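Local coordinates for protein tyrosine--tRNA ligase, mitochondrial (Emericella nidulans, PDB 5IHX) that probably catalyses the ATP-dependent attachment of tyrosine to mitochondrial tRNA(Tyr), with release of AMP and diphosphate, at residues Asp55-Val60 against Lys275-Thr280; Trp223-Leu228 against Gln234-Gly239; Thr307-Leu312 against Leu366-Asp371; Gln314-Thr319 against Lys329-Leu334. All blocks are in the same frame, centred on the assembly; numbering follows the deposited sequence.

Contact 1 (Asp55-Val60 against Lys275-Thr280)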
# COMPACT_ATOMS: atom_id res chain seq x y z
N ASP A 55 1.25 10.87 -33.31
CA ASP A 55 2.44 11.11 -34.12
C ASP A 55 3.71 10.78 -33.36
O ASP A 55 4.69 10.31 -33.94
CB ASP A 55 2.48 12.56 -34.61
CG ASP A 55 1.38 12.88 -35.60
OD1 ASP A 55 0.91 11.96 -36.30
OD2 ASP A 55 0.97 14.06 -35.68
N LEU A 56 3.70 11.03 -32.05
CA LEU A 56 4.85 10.69 -31.22
C LEU A 56 5.02 9.17 -31.14
O LEU A 56 6.13 8.66 -31.22
CB LEU A 56 4.72 11.28 -29.82
CG LEU A 56 5.84 10.93 -28.84
CD1 LEU A 56 7.20 11.29 -29.41
CD2 LEU A 56 5.62 11.61 -27.50
N LEU A 57 3.91 8.46 -30.98
CA LEU A 57 3.93 7.00 -30.94
C LEU A 57 4.55 6.47 -32.22
O LEU A 57 5.41 5.59 -32.19
CB LEU A 57 2.51 6.44 -30.76
CG LEU A 57 2.41 4.93 -30.54
CD1 LEU A 57 2.97 4.53 -29.19
CD2 LEU A 57 0.97 4.47 -30.69
N HIS A 58 4.09 7.00 -33.35
CA HIS A 58 4.66 6.68 -34.65
C HIS A 58 6.17 6.96 -34.69
O HIS A 58 6.93 6.12 -35.18
CB HIS A 58 3.93 7.46 -35.75
CG HIS A 58 4.62 7.43 -37.07
ND1 HIS A 58 4.51 6.37 -37.95
CD2 HIS A 58 5.38 8.36 -37.70
CE1 HIS A 58 5.21 6.63 -39.04
NE2 HIS A 58 5.74 7.83 -38.92
N ARG A 59 6.59 8.12 -34.20
CA ARG A 59 8.01 8.45 -34.22
C ARG A 59 8.82 7.49 -33.34
O ARG A 59 9.91 7.07 -33.71
CB ARG A 59 8.27 9.88 -33.75
CG ARG A 59 8.19 10.93 -34.86
CD ARG A 59 8.96 12.19 -34.51
NE ARG A 59 8.40 12.94 -33.38
CZ ARG A 59 9.14 13.51 -32.42
NH1 ARG A 59 10.46 13.43 -32.44
NH2 ARG A 59 8.54 14.16 -31.43
N VAL A 60 8.28 7.16 -32.17
CA VAL A 60 8.97 6.26 -31.25
C VAL A 60 9.26 4.91 -31.90
O VAL A 60 10.39 4.42 -31.85
CB VAL A 60 8.14 6.04 -29.95
CG1 VAL A 60 8.70 4.86 -29.14
CG2 VAL A 60 8.13 7.29 -29.10
N LYS A 275 10.05 8.91 -23.53
CA LYS A 275 8.99 8.97 -22.54
C LYS A 275 8.04 7.79 -22.71
O LYS A 275 7.79 7.35 -23.83
CB LYS A 275 8.23 10.29 -22.64
CG LYS A 275 9.06 11.51 -22.28
CD LYS A 275 8.32 12.81 -22.58
CE LYS A 275 9.15 14.03 -22.21
NZ LYS A 275 9.50 14.09 -20.77
N PRO A 276 7.51 7.26 -21.59
CA PRO A 276 6.52 6.18 -21.70
C PRO A 276 5.28 6.64 -22.46
O PRO A 276 4.92 7.82 -22.41
CB PRO A 276 6.17 5.86 -20.24
CG PRO A 276 6.53 7.09 -19.49
CD PRO A 276 7.73 7.66 -20.19
N ILE A 277 4.65 5.72 -23.18
CA ILE A 277 3.49 6.05 -23.98
C ILE A 277 2.71 4.77 -24.20
O ILE A 277 3.25 3.68 -24.02
CB ILE A 277 3.91 6.70 -25.32
CG1 ILE A 277 2.69 7.25 -26.07
CG2 ILE A 277 4.72 5.71 -26.17
CD1 ILE A 277 3.06 8.15 -27.24
N GLY A 278 1.43 4.87 -24.55
CA GLY A 278 0.63 3.68 -24.74
C GLY A 278 -0.56 3.91 -25.65
O GLY A 278 -0.79 5.02 -26.12
N PHE A 279 -1.31 2.84 -25.90
CA PHE A 279 -2.52 2.94 -26.69
C PHE A 279 -3.46 1.79 -26.37
O PHE A 279 -3.06 0.82 -25.73
CB PHE A 279 -2.19 2.97 -28.19
CG PHE A 279 -1.45 1.76 -28.68
CD1 PHE A 279 -0.09 1.64 -28.49
CD2 PHE A 279 -2.12 0.75 -29.36
CE1 PHE A 279 0.59 0.53 -28.96
CE2 PHE A 279 -1.45 -0.36 -29.82
CZ PHE A 279 -0.09 -0.47 -29.62
N THR A 280 -4.71 1.93 -26.81
CA THR A 280 -5.72 0.92 -26.54
C THR A 280 -6.19 0.25 -27.83
O THR A 280 -6.02 0.80 -28.92
CB THR A 280 -6.94 1.53 -25.83
OG1 THR A 280 -7.53 2.53 -26.67
CG2 THR A 280 -6.54 2.14 -24.50

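Contact 2 (Trp223-Leu228 against Gln234-Gly239). With TYR (tyrosine), chain C.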
# COMPACT_ATOMS: atom_id res chain seq x y z
N TRP A 223 3.43 0.77 -11.27
CA TRP A 223 4.67 0.19 -10.78
C TRP A 223 5.09 -0.99 -11.67
O TRP A 223 6.27 -1.16 -11.97
CB TRP A 223 4.53 -0.24 -9.32
CG TRP A 223 5.84 -0.54 -8.66
CD1 TRP A 223 6.41 -1.77 -8.47
CD2 TRP A 223 6.75 0.41 -8.10
NE1 TRP A 223 7.62 -1.63 -7.82
CE2 TRP A 223 7.85 -0.31 -7.59
CE3 TRP A 223 6.75 1.81 -7.99
CZ2 TRP A 223 8.93 0.32 -6.98
CZ3 TRP A 223 7.82 2.43 -7.38
CH2 TRP A 223 8.90 1.69 -6.88
N ASP A 224 4.12 -1.82 -12.07
CA ASP A 224 4.38 -2.90 -13.02
C ASP A 224 5.11 -2.37 -14.24
O ASP A 224 6.14 -2.91 -14.65
CB ASP A 224 3.08 -3.57 -13.47
CG ASP A 224 2.49 -4.50 -12.42
OD1 ASP A 224 1.33 -4.92 -12.60
OD2 ASP A 224 3.18 -4.80 -11.42
N TRP A 225 4.56 -1.31 -14.83
CA TRP A 225 5.14 -0.70 -16.02
C TRP A 225 6.57 -0.24 -15.73
O TRP A 225 7.48 -0.50 -16.50
CB TRP A 225 4.29 0.48 -16.49
CG TRP A 225 4.59 0.93 -17.89
CD1 TRP A 225 5.63 0.53 -18.68
CD2 TRP A 225 3.83 1.87 -18.66
NE1 TRP A 225 5.56 1.17 -19.89
CE2 TRP A 225 4.47 1.99 -19.91
CE3 TRP A 225 2.67 2.61 -18.42
CZ2 TRP A 225 3.99 2.83 -20.92
CZ3 TRP A 225 2.20 3.44 -19.42
CH2 TRP A 225 2.86 3.54 -20.65
N TRP A 226 6.74 0.45 -14.60
CA TRP A 226 8.05 0.93 -14.19
C TRP A 226 9.07 -0.21 -14.14
O TRP A 226 10.19 -0.07 -14.62
CB TRP A 226 7.97 1.63 -12.83
CG TRP A 226 9.30 1.83 -12.18
CD1 TRP A 226 9.71 1.34 -10.98
CD2 TRP A 226 10.41 2.58 -12.71
NE1 TRP A 226 11.00 1.74 -10.72
CE2 TRP A 226 11.45 2.50 -11.77
CE3 TRP A 226 10.62 3.30 -13.89
CZ2 TRP A 226 12.69 3.11 -11.96
CZ3 TRP A 226 11.85 3.92 -14.08
CH2 TRP A 226 12.86 3.82 -13.12
N MET A 227 8.66 -1.34 -13.58
CA MET A 227 9.53 -2.51 -13.49
C MET A 227 9.95 -3.01 -14.87
O MET A 227 11.08 -3.46 -15.05
CB MET A 227 8.83 -3.63 -12.72
CG MET A 227 8.63 -3.35 -11.23
SD MET A 227 10.17 -3.16 -10.31
CE MET A 227 10.93 -4.76 -10.53
N LEU A 228 9.04 -2.93 -15.84
CA LEU A 228 9.35 -3.35 -17.20
C LEU A 228 10.06 -2.24 -17.97
O LEU A 228 10.92 -2.50 -18.81
CB LEU A 228 8.07 -3.76 -17.94
CG LEU A 228 7.30 -4.93 -17.33
CD1 LEU A 228 6.04 -5.21 -18.14
CD2 LEU A 228 8.16 -6.18 -17.21
N GLN A 234 9.09 0.51 -23.13
CA GLN A 234 8.64 1.90 -23.15
C GLN A 234 7.14 2.04 -23.41
O GLN A 234 6.54 3.05 -23.04
CB GLN A 234 9.44 2.67 -24.20
CG GLN A 234 9.20 4.17 -24.20
CD GLN A 234 10.06 4.89 -25.21
OE1 GLN A 234 11.14 4.42 -25.56
NE2 GLN A 234 9.60 6.04 -25.68
N VAL A 235 6.54 1.03 -24.04
CA VAL A 235 5.14 1.11 -24.48
C VAL A 235 4.24 0.08 -23.79
O VAL A 235 4.66 -1.05 -23.54
CB VAL A 235 5.03 0.93 -26.01
CG1 VAL A 235 3.60 1.15 -26.48
CG2 VAL A 235 5.98 1.88 -26.73
N GLN A 236 3.01 0.49 -23.48
CA GLN A 236 2.00 -0.44 -22.99
C GLN A 236 0.77 -0.41 -23.89
O GLN A 236 0.33 0.66 -24.31
CB GLN A 236 1.58 -0.11 -21.55
CG GLN A 236 0.47 -1.03 -21.03
CD GLN A 236 0.05 -0.74 -19.59
OE1 GLN A 236 -0.86 -1.39 -19.07
NE2 GLN A 236 0.70 0.22 -18.95
N VAL A 237 0.22 -1.59 -24.17
CA VAL A 237 -1.05 -1.70 -24.88
C VAL A 237 -2.07 -2.44 -24.01
O VAL A 237 -1.73 -3.37 -23.29
CB VAL A 237 -0.88 -2.44 -26.23
CG1 VAL A 237 -0.29 -3.82 -26.02
CG2 VAL A 237 -2.22 -2.53 -26.96
N GLY A 238 -3.32 -2.00 -24.07
CA GLY A 238 -4.39 -2.62 -23.30
C GLY A 238 -5.72 -2.52 -24.01
O GLY A 238 -5.82 -1.95 -25.10
N GLY A 239 -6.76 -3.09 -23.40
CA GLY A 239 -8.10 -2.98 -23.93
C GLY A 239 -8.60 -1.55 -23.87
O GLY A 239 -7.98 -0.70 -23.23
N TYR C . -5.48 -4.07 -15.28
CA TYR C . -5.56 -4.86 -16.54
C TYR C . -6.93 -5.50 -16.70
O TYR C . -7.39 -5.76 -17.82
CB TYR C . -4.47 -5.94 -16.56
CG TYR C . -3.10 -5.42 -16.22
CD1 TYR C . -2.45 -4.53 -17.07
CD2 TYR C . -2.45 -5.81 -15.05
CE1 TYR C . -1.19 -4.05 -16.77
CE2 TYR C . -1.20 -5.33 -14.74
CZ TYR C . -0.57 -4.45 -15.60
OH TYR C . 0.68 -3.97 -15.30
OXT TYR C . -7.62 -5.78 -15.72

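Contact 3 (Thr307-Leu312 against Leu366-Asp371)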
# COMPACT_ATOMS: atom_id res chain seq x y z
N THR A 307 -14.15 -24.40 -24.36
CA THR A 307 -14.83 -24.12 -25.62
C THR A 307 -14.17 -24.95 -26.71
O THR A 307 -13.01 -24.71 -27.07
CB THR A 307 -14.77 -22.62 -25.98
OG1 THR A 307 -15.51 -21.86 -25.01
CG2 THR A 307 -15.36 -22.36 -27.37
N SER A 308 -14.91 -25.92 -27.24
CA SER A 308 -14.37 -26.81 -28.26
C SER A 308 -13.92 -26.04 -29.49
O SER A 308 -14.40 -24.93 -29.75
CB SER A 308 -15.40 -27.86 -28.66
OG SER A 308 -16.42 -27.28 -29.46
N THR A 309 -13.00 -26.63 -30.23
CA THR A 309 -12.49 -26.02 -31.45
C THR A 309 -13.62 -25.80 -32.46
O THR A 309 -13.62 -24.82 -33.20
CB THR A 309 -11.40 -26.90 -32.09
OG1 THR A 309 -11.94 -28.19 -32.39
CG2 THR A 309 -10.22 -27.05 -31.14
N PHE A 310 -14.57 -26.72 -32.47
CA PHE A 310 -15.71 -26.65 -33.37
C PHE A 310 -16.56 -25.42 -33.06
O PHE A 310 -16.99 -24.69 -33.96
CB PHE A 310 -16.56 -27.92 -33.26
CG PHE A 310 -17.70 -27.98 -34.23
CD1 PHE A 310 -18.99 -27.69 -33.82
CD2 PHE A 310 -17.48 -28.31 -35.55
CE1 PHE A 310 -20.05 -27.74 -34.71
CE2 PHE A 310 -18.54 -28.36 -36.45
CZ PHE A 310 -19.82 -28.08 -36.03
N GLU A 311 -16.78 -25.19 -31.77
CA GLU A 311 -17.58 -24.07 -31.30
C GLU A 311 -16.88 -22.73 -31.46
O GLU A 311 -17.53 -21.70 -31.68
CB GLU A 311 -17.96 -24.32 -29.85
CG GLU A 311 -19.04 -25.37 -29.70
CD GLU A 311 -18.95 -26.14 -28.39
OE1 GLU A 311 -17.82 -26.47 -27.98
OE2 GLU A 311 -20.00 -26.38 -27.76
N LEU A 312 -15.56 -22.72 -31.35
CA LEU A 312 -14.79 -21.51 -31.59
C LEU A 312 -14.92 -21.15 -33.06
O LEU A 312 -15.05 -19.99 -33.43
CB LEU A 312 -13.32 -21.69 -31.20
CG LEU A 312 -12.38 -20.47 -31.24
CD1 LEU A 312 -13.11 -19.16 -30.96
CD2 LEU A 312 -11.25 -20.64 -30.24
N LEU A 366 -4.46 -20.41 -35.49
CA LEU A 366 -3.60 -19.67 -34.57
C LEU A 366 -3.68 -20.26 -33.17
O LEU A 366 -2.66 -20.55 -32.56
CB LEU A 366 -3.98 -18.19 -34.53
CG LEU A 366 -3.37 -17.36 -33.39
CD1 LEU A 366 -1.84 -17.37 -33.42
CD2 LEU A 366 -3.89 -15.93 -33.43
N ILE A 367 -4.89 -20.46 -32.67
CA ILE A 367 -5.07 -20.89 -31.29
C ILE A 367 -4.84 -22.39 -31.11
O ILE A 367 -4.18 -22.80 -30.15
CB ILE A 367 -6.49 -20.54 -30.78
CG1 ILE A 367 -6.76 -19.03 -30.89
CG2 ILE A 367 -6.68 -21.01 -29.34
CD1 ILE A 367 -5.83 -18.16 -30.06
N HIS A 368 -5.38 -23.20 -32.02
CA HIS A 368 -5.43 -24.65 -31.82
C HIS A 368 -4.66 -25.48 -32.84
O HIS A 368 -4.60 -26.70 -32.73
CB HIS A 368 -6.90 -25.09 -31.80
CG HIS A 368 -7.68 -24.54 -30.66
ND1 HIS A 368 -7.38 -24.83 -29.34
CD2 HIS A 368 -8.75 -23.71 -30.62
CE1 HIS A 368 -8.23 -24.21 -28.55
NE2 HIS A 368 -9.08 -23.53 -29.30
N GLY A 369 -4.07 -24.82 -33.84
CA GLY A 369 -3.24 -25.52 -34.81
C GLY A 369 -3.95 -25.87 -36.10
O GLY A 369 -5.18 -25.86 -36.18
N LYS A 370 -3.16 -26.21 -37.12
CA LYS A 370 -3.68 -26.49 -38.46
C LYS A 370 -4.62 -27.70 -38.49
O LYS A 370 -5.68 -27.65 -39.11
CB LYS A 370 -2.53 -26.71 -39.43
CG LYS A 370 -2.96 -26.93 -40.87
CD LYS A 370 -1.77 -27.20 -41.78
CE LYS A 370 -2.20 -27.35 -43.23
NZ LYS A 370 -3.14 -28.49 -43.42
N ASP A 371 -4.22 -28.79 -37.83
CA ASP A 371 -5.02 -30.01 -37.83
C ASP A 371 -6.43 -29.78 -37.28
O ASP A 371 -7.41 -30.30 -37.82
CB ASP A 371 -4.33 -31.11 -37.00
CG ASP A 371 -3.07 -31.63 -37.66
OD1 ASP A 371 -3.00 -31.62 -38.91
OD2 ASP A 371 -2.15 -32.05 -36.93
O HOH W 1 -11.37 -22.83 -27.98

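Contact 4 (Gln314-Thr319 against Lys329-Leu334)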
# COMPACT_ATOMS: atom_id res chain seq x y z
N GLN A 314 -17.49 -22.02 -35.01
CA GLN A 314 -18.87 -21.55 -35.18
C GLN A 314 -19.02 -20.08 -34.79
O GLN A 314 -19.69 -19.31 -35.48
CB GLN A 314 -19.85 -22.40 -34.36
CG GLN A 314 -20.17 -23.74 -35.00
CD GLN A 314 -21.21 -24.52 -34.22
OE1 GLN A 314 -21.07 -24.74 -33.02
NE2 GLN A 314 -22.26 -24.95 -34.91
N PHE A 315 -18.43 -19.70 -33.67
CA PHE A 315 -18.54 -18.32 -33.20
C PHE A 315 -18.09 -17.34 -34.27
O PHE A 315 -18.75 -16.33 -34.52
CB PHE A 315 -17.73 -18.12 -31.92
CG PHE A 315 -17.66 -16.68 -31.48
CD1 PHE A 315 -16.51 -15.94 -31.66
CD2 PHE A 315 -18.76 -16.08 -30.88
CE1 PHE A 315 -16.45 -14.62 -31.25
CE2 PHE A 315 -18.70 -14.76 -30.47
CZ PHE A 315 -17.55 -14.03 -30.65
N PHE A 316 -16.96 -17.63 -34.91
CA PHE A 316 -16.41 -16.73 -35.91
C PHE A 316 -17.11 -16.80 -37.27
O PHE A 316 -17.15 -15.80 -37.98
CB PHE A 316 -14.91 -17.00 -36.08
CG PHE A 316 -14.06 -16.29 -35.07
CD1 PHE A 316 -13.75 -14.95 -35.22
CD2 PHE A 316 -13.57 -16.96 -33.96
CE1 PHE A 316 -12.97 -14.29 -34.29
CE2 PHE A 316 -12.79 -16.30 -33.03
CZ PHE A 316 -12.49 -14.97 -33.19
N VAL A 317 -17.68 -17.95 -37.63
CA VAL A 317 -18.42 -18.03 -38.90
C VAL A 317 -19.72 -17.22 -38.80
O VAL A 317 -20.27 -16.81 -39.82
CB VAL A 317 -18.75 -19.48 -39.34
CG1 VAL A 317 -17.48 -20.25 -39.65
CG2 VAL A 317 -19.56 -20.19 -38.31
N ARG A 318 -20.21 -17.00 -37.58
CA ARG A 318 -21.42 -16.22 -37.37
C ARG A 318 -21.14 -14.72 -37.31
O ARG A 318 -22.04 -13.94 -37.02
CB ARG A 318 -22.13 -16.64 -36.07
CG ARG A 318 -22.69 -18.05 -36.07
CD ARG A 318 -23.62 -18.25 -34.88
NE ARG A 318 -22.95 -17.99 -33.61
CZ ARG A 318 -22.41 -18.92 -32.82
NH1 ARG A 318 -22.45 -20.20 -33.17
NH2 ARG A 318 -21.83 -18.56 -31.68
N THR A 319 -19.90 -14.32 -37.57
CA THR A 319 -19.55 -12.90 -37.59
C THR A 319 -20.43 -12.16 -38.61
O THR A 319 -20.55 -12.61 -39.75
CB THR A 319 -18.06 -12.69 -37.93
OG1 THR A 319 -17.24 -13.36 -36.97
CG2 THR A 319 -17.71 -11.21 -37.95
N LYS A 329 -8.90 -8.30 -40.45
CA LYS A 329 -7.72 -7.47 -40.26
C LYS A 329 -7.19 -7.53 -38.83
O LYS A 329 -5.98 -7.51 -38.61
CB LYS A 329 -8.03 -6.02 -40.64
CG LYS A 329 -8.33 -5.82 -42.12
CD LYS A 329 -8.84 -4.42 -42.41
CE LYS A 329 -9.06 -4.21 -43.90
NZ LYS A 329 -9.69 -2.89 -44.19
N MET A 330 -8.10 -7.62 -37.86
CA MET A 330 -7.71 -7.57 -36.45
C MET A 330 -7.30 -8.93 -35.89
O MET A 330 -6.44 -9.00 -35.01
CB MET A 330 -8.86 -6.99 -35.61
CG MET A 330 -9.20 -5.54 -35.92
SD MET A 330 -10.33 -4.77 -34.73
CE MET A 330 -11.67 -5.96 -34.70
N PHE A 331 -7.93 -10.00 -36.38
CA PHE A 331 -7.74 -11.33 -35.78
C PHE A 331 -6.85 -12.29 -36.58
O PHE A 331 -6.65 -13.43 -36.17
CB PHE A 331 -9.10 -12.00 -35.57
CG PHE A 331 -9.88 -11.45 -34.42
CD1 PHE A 331 -9.52 -11.76 -33.11
CD2 PHE A 331 -10.98 -10.63 -34.62
CE1 PHE A 331 -10.23 -11.26 -32.04
CE2 PHE A 331 -11.70 -10.13 -33.55
CZ PHE A 331 -11.32 -10.44 -32.26
N THR A 332 -6.31 -11.85 -37.72
CA THR A 332 -5.47 -12.72 -38.54
C THR A 332 -4.23 -11.99 -39.05
O THR A 332 -4.14 -10.76 -38.98
CB THR A 332 -6.23 -13.28 -39.76
OG1 THR A 332 -6.16 -12.36 -40.85
CG2 THR A 332 -7.70 -13.55 -39.42
N PHE A 333 -3.28 -12.77 -39.56
CA PHE A 333 -2.07 -12.24 -40.19
C PHE A 333 -2.21 -12.21 -41.72
O PHE A 333 -1.24 -12.01 -42.44
CB PHE A 333 -0.84 -13.09 -39.81
CG PHE A 333 -0.25 -12.75 -38.46
CD1 PHE A 333 0.91 -13.38 -38.04
CD2 PHE A 333 -0.84 -11.82 -37.61
CE1 PHE A 333 1.47 -13.09 -36.81
CE2 PHE A 333 -0.28 -11.53 -36.38
CZ PHE A 333 0.88 -12.16 -35.98
N LEU A 334 -3.43 -12.42 -42.20
CA LEU A 334 -3.71 -12.39 -43.64
C LEU A 334 -3.31 -11.04 -44.23
O LEU A 334 -3.69 -10.00 -43.70
CB LEU A 334 -5.19 -12.66 -43.91
CG LEU A 334 -5.70 -14.09 -43.75
CD1 LEU A 334 -7.21 -14.10 -43.76
CD2 LEU A 334 -5.16 -14.99 -44.86

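Contact 1 (Asp55-Val60 against Lys275-Thr280)
Leu-57 and Ile-277 form the aliphatic centre of this helix-on-sheet contact. The two branches of Leu-57 divide the work. Leu-57 CD1 lies 3.7 Å from Ile-277 CG2, while Leu-57 CD2 reaches along the strand to the next side chain on the same face. Ile-277 carries CG1 anti to the backbone N (chi1 -171°), and with the second torsion anti as well the CD1 methyl is sent out to the helix. There Ile-277 CD1 comes 4.0 Å from Leu-57 CB and 3.8 Å from Leu-57 N, so it rests on the helix backbone as well as on the side chain. Leu-56 adds a looser touch, its CG standing 4.2 Å from Ile-277 CD1.

Topologically this is a helix laid over a strand of the Rossmann-like catalytic domain of a class I synthetase. Strand 277-280 runs between strand 50-51, its antiparallel neighbour, and strand 235-238, its parallel one; helix 54-63 crosses it with a signed angle of -113° between the short segments.

The aliphatic-aromatic part belongs to Leu-57 and Phe-279. Leu-57 CD2 approaches Phe-279 CD1 at 3.7 Å, and the two side chains meet at about a right angle. Ile-277 and Phe-279 alternate with Gly-278, and the side chains of both leave the strand on the face that looks to the helix. Helix 37-44 extends the same apolar layer, with Val-38 against Leu-57 and Leu-41 against Phe-279.

Contact 2 (Trp223-Leu228 against Gln234-Gly239)
Gln-236 stands over the indole of Trp-225, and the pair is defined by how the extended glutamine meets the ring face. Gln-236 CB sits 3.8 Å from the centroid of the six-membered ring of Trp-225, only 10° off the normal, a clear CH-pi contact. Farther out, the amide plane is turned almost perpendicular to the indole (89°), with Gln-236 NE2 3.1 Å from Trp-225 CE3, above the face but offset to the rim. CG anti to the backbone N (chi1 177°) and the extended chain beyond it together carry the amide to the tyrosine pocket. There Gln-236 OE1 lies 3.5 Å from CE1 of the bound tyrosine and accepts a hydrogen bond from Gln-221.

At the indole edge, Gln-234 O is 3.3 Å from Trp-225 CZ2, near the ring plane, while Trp-225 NE1 bonds to Cys-233 O. One residue earlier, Asp-224 OD1 receives the hydrogen bond of the substrate phenol OH at 2.9 Å; Asn-169 also bonds OD1, and Trp-172 and Trp-173 donate to OD2, a network that should hold the carboxylate in place.

The indole is thus wedged between helix 212-229 and strand 235-238, with Tyr-69 of strand 68-72 edge-to-face against it and Val-250 of helix 243-259 touching it.

Contact 3 (Thr307-Leu312 against Leu366-Asp371)
Thr-309 and His-368 bring the two backbones closest, their CA atoms 7.2 Å apart, where the start of helix 309-317 meets the end of helix 354-368. Ser-308 occupies the N-cap position of the first helix, and Leu-312 N returns to Ser-308 O at 3.0 Å. The Ser-308 side chain fits a capping box with Glu-311, but that pairing is doubtful in detail because the two side chains are modelled too close together. On the other segment, Gly-369 has a positive phi of 97°; at this glycine one helix ends and the next, 370-383, begins. The surrounding all-helical region is probably the counterpart of the alpha-helical domain of bacterial tyrosyl-tRNA synthetases. This truncated construct holds the catalytic domain and that region, without the C-terminal part of the protein.

The imidazole of His-368 is the main partner across the interface. Thr-309 CG2 lies over one face, 3.8 Å from the His-368 ring centroid, in a CH-pi contact; Ile-367 CG2 covers the opposite face, so the ring is sandwiched between two methyls. In Thr-309 (chi1 59°) CG2 stands anti to the carbonyl carbon, which carries the methyl over the imidazole while OG1 is turned to Glu-372. Leu-312 instead meets an edge, its CD2 3.7 Å from His-368 NE2 and near the ring plane. His-368 NE2 is joined to a water at 2.7 Å, which donates to Thr-307 O, also at 2.7 Å.

Contact 4 (Gln314-Thr319 against Lys329-Leu334)
Phe-316 meets Phe-331 across this contact. Along 314-319, Gln-314 O closes the last helical turn by accepting from Arg-318 N at 3.2 Å. Phe-315 comes next; its CD1 lies 3.8 Å above the plane of the Phe-316 ring, toward the rim. Phe-316 itself points one edge at its partner: Phe-316 CE1 stands over the centre of the Phe-331 ring, 4.2 Å from Phe-331 CD2. The centroids of the two rings are 5.5 Å apart and the planes inclined at 74°, a T-shaped stack. In Phe-331, CG anti to the carbonyl carbon (chi1 -75°) brings the ring out toward helix 309-317, and the second torsion turns its face to that edge. Arg-318 is the first residue to leave helical geometry. At Thr-319, both OG1 (2.6 Å) and N (3.1 Å) donate to Phe-316 O from the same side of its plane, which ties down the chain as it leaves the helix.

Phe-363 and Leu-359 of helix 354-368 also pack on Phe-316, while Leu-85 touches Phe-331. On the far segment, Thr-332 OG1 accepts from Leu-334 N in an ST turn. Helices 309-317 and 321-331 are thus two consecutive helices of the helical domain, meeting here through one T-shaped pair.

The four contacts fall into two pairs. Contacts 1 and 2 share the central sheet, with centres 12 Å apart: their strands 277-280 and 235-238 are neighbours, joined by Phe-279 N to Gln-236 O at 3.2 Å, and Gln-234 NE2 reaches Lys-275 O at 2.9 Å. Contact 2 borders the tyrosine directly, whereas Phe-279 of contact 1 is farther from the ligand, its side chain about 13 Å away. Contacts 3 and 4, again with centres 12 Å apart, both draw on helix 309-317, at its start and its end. This helical pair does not touch the first: the centres of contacts 2 and 3 are 30 Å apart, and the nearest atoms of contacts 1 and 4 about 9 Å.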